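Local coordinates for protein processed glycerol phosphate lipoteichoic acid synthase 2 (Bacillus subtilis, PDB 2W8D) that is a sulfatase-family protein of the alkaline phosphatase superfamily that holds a magnesium ion, at residues D222-S227 with Y260-N265. Sequence-based numbering, arbitrary orientation.
Sequences DNYFQS and YGISEN
In the sulfatase-like domain, the loop that leaves strand 251-257 just past the magnesium ligands Asp258 and His259 is met by the first turns of helix 219-244, where Tyr224 lays one ring face against Ile262. The contact is a CH-pi interaction: Ile262 CD1 sits 4.1 Å from the centroid of the Tyr224 ring, 28° off the ring normal. The methyl is displaced toward the root of the ring, with Ile262 CD1 3.7 Å from Tyr224 CD1 and 3.8 Å from Tyr224 CG. Tyr224 reaches across because its CG stands anti to the backbone N (chi1 -172°), which carries the ring from the helix to the loop. Gly261 adds a lighter, oblique touch, its CA 4.4 Å from Tyr224 CE1. The hydroxyl end of the tyrosine is engaged outside the two segments, where Tyr224 OH donates to Ser41 O, of the residue after the metal ligand Glu40, and pairs with the backbone Gln43 N, while Phe202 meets the ring edge-to-face. Ile262 also packs on Met270 of helix 267-273. No hydrogen bond joins the two segments, so helix and loop meet here through a small apolar contact, mainly dispersion between the Ile262 methyl and the Tyr224 ring, with the polar end of Tyr224 satisfied elsewhere.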
loop_
_atom_site.group_PDB
_atom_site.type_symbol
_atom_site.label_atom_id
_atom_site.label_comp_id
_atom_site.label_asym_id
_atom_site.label_seq_id
_atom_site.Cartn_x
_atom_site.Cartn_y
_atom_site.Cartn_z
ATOM N N ASP A 222 7.795 -22.774 1.117
ATOM C CA ASP A 222 9.257 -22.926 1.098
ATOM C C ASP A 222 9.963 -21.876 0.248
ATOM O O ASP A 222 10.992 -21.364 0.668
ATOM C CB ASP A 222 9.696 -24.323 0.623
ATOM C CG ASP A 222 9.361 -25.423 1.631
ATOM O OD1 ASP A 222 8.911 -25.115 2.758
ATOM O OD2 ASP A 222 9.549 -26.615 1.293
ATOM N N ASN A 223 9.394 -21.545 -0.918
ATOM C CA ASN A 223 10.053 -20.661 -1.895
ATOM C C ASN A 223 9.741 -19.194 -1.645
ATOM O O ASN A 223 10.429 -18.291 -2.146
ATOM C CB ASN A 223 9.652 -21.037 -3.321
ATOM C CG ASN A 223 10.237 -22.368 -3.754
ATOM O OD1 ASN A 223 11.168 -22.893 -3.143
ATOM N ND2 ASN A 223 9.680 -22.928 -4.803
ATOM N N TYR A 224 8.688 -18.958 -0.874
ATOM C CA TYR A 224 8.355 -17.611 -0.464
ATOM C C TYR A 224 9.597 -16.903 0.108
ATOM O O TYR A 224 9.860 -15.765 -0.235
ATOM C CB TYR A 224 7.264 -17.673 0.590
ATOM C CG TYR A 224 6.699 -16.332 0.956
ATOM C CD1 TYR A 224 5.951 -15.578 0.032
ATOM C CD2 TYR A 224 6.908 -15.805 2.225
ATOM C CE1 TYR A 224 5.434 -14.333 0.384
ATOM C CE2 TYR A 224 6.384 -14.560 2.588
ATOM C CZ TYR A 224 5.643 -13.835 1.682
ATOM O OH TYR A 224 5.119 -12.629 2.091
ATOM N N PHE A 225 10.319 -17.584 0.994
ATOM C CA PHE A 225 11.390 -16.967 1.758
ATOM C C PHE A 225 12.556 -16.571 0.888
ATOM O O PHE A 225 13.202 -15.586 1.198
ATOM C CB PHE A 225 11.907 -17.884 2.876
ATOM C CG PHE A 225 10.852 -18.280 3.840
ATOM C CD1 PHE A 225 10.406 -17.375 4.822
ATOM C CD2 PHE A 225 10.271 -19.546 3.777
ATOM C CE1 PHE A 225 9.388 -17.723 5.733
ATOM C CE2 PHE A 225 9.242 -19.896 4.683
ATOM C CZ PHE A 225 8.813 -18.978 5.658
ATOM N N GLN A 226 12.814 -17.345 -0.176
ATOM C CA GLN A 226 13.827 -17.029 -1.176
ATOM C C GLN A 226 13.510 -15.803 -2.013
ATOM O O GLN A 226 14.379 -14.954 -2.206
ATOM C CB GLN A 226 14.041 -18.208 -2.121
ATOM C CG GLN A 226 14.570 -19.429 -1.445
ATOM C CD GLN A 226 15.269 -20.356 -2.406
ATOM O OE1 GLN A 226 15.113 -20.239 -3.620
ATOM N NE2 GLN A 226 16.051 -21.284 -1.871
ATOM N N SER A 227 12.284 -15.695 -2.528
ATOM C CA SER A 227 11.959 -14.508 -3.321
ATOM C C SER A 227 11.779 -13.278 -2.445
ATOM O O SER A 227 12.044 -12.160 -2.883
ATOM C CB SER A 227 10.782 -14.712 -4.294
ATOM O OG SER A 227 9.803 -15.515 -3.692
ATOM N N TYR A 260 -1.694 -10.157 0.968
ATOM C CA TYR A 260 -1.018 -11.395 1.392
ATOM C C TYR A 260 -0.436 -12.116 0.210
ATOM O O TYR A 260 -0.974 -12.037 -0.870
ATOM C CB TYR A 260 -1.950 -12.356 2.161
ATOM C CG TYR A 260 -3.096 -12.853 1.308
ATOM C CD1 TYR A 260 -2.970 -14.022 0.591
ATOM C CD2 TYR A 260 -4.279 -12.108 1.166
ATOM C CE1 TYR A 260 -4.022 -14.509 -0.210
ATOM C CE2 TYR A 260 -5.353 -12.568 0.343
ATOM C CZ TYR A 260 -5.185 -13.785 -0.329
ATOM O OH TYR A 260 -6.135 -14.297 -1.132
ATOM N N GLY A 261 0.640 -12.858 0.423
ATOM C CA GLY A 261 1.140 -13.753 -0.599
ATOM C C GLY A 261 0.709 -15.197 -0.359
ATOM O O GLY A 261 0.562 -15.979 -1.312
ATOM N N ILE A 262 0.530 -15.561 0.911
ATOM C CA ILE A 262 0.209 -16.935 1.278
ATOM C C ILE A 262 -1.259 -17.063 1.736
ATOM O O ILE A 262 -1.604 -16.649 2.854
ATOM C CB ILE A 262 1.131 -17.434 2.420
ATOM C CG1 ILE A 262 2.616 -17.119 2.139
ATOM C CG2 ILE A 262 0.903 -18.939 2.654
ATOM C CD1 ILE A 262 3.141 -17.799 0.868
ATOM N N SER A 263 -2.100 -17.680 0.906
ATOM C CA SER A 263 -3.506 -17.903 1.268
ATOM C C SER A 263 -3.727 -19.059 2.266
ATOM O O SER A 263 -2.776 -19.723 2.714
ATOM C CB SER A 263 -4.336 -18.110 0.015
ATOM O OG SER A 263 -4.096 -19.379 -0.539
ATOM N N GLU A 264 -4.998 -19.290 2.603
ATOM C CA GLU A 264 -5.438 -20.398 3.472
ATOM C C GLU A 264 -5.286 -21.804 2.883
ATOM O O GLU A 264 -5.344 -22.773 3.619
ATOM C CB GLU A 264 -6.854 -20.128 3.981
ATOM C CG GLU A 264 -6.926 -18.887 4.926
ATOM C CD GLU A 264 -8.148 -18.919 5.860
ATOM O OE1 GLU A 264 -9.086 -18.099 5.646
ATOM O OE2 GLU A 264 -8.170 -19.766 6.812
ATOM N N ASN A 265 -5.020 -21.917 1.577
ATOM C CA ASN A 265 -4.664 -23.205 0.950
ATOM C C ASN A 265 -3.354 -23.809 1.498
ATOM O O ASN A 265 -3.089 -25.023 1.324
ATOM C CB ASN A 265 -4.539 -23.086 -0.587
ATOM C CG ASN A 265 -5.832 -22.624 -1.280
ATOM O OD1 ASN A 265 -5.772 -21.914 -2.279
ATOM N ND2 ASN A 265 -6.981 -23.036 -0.771
#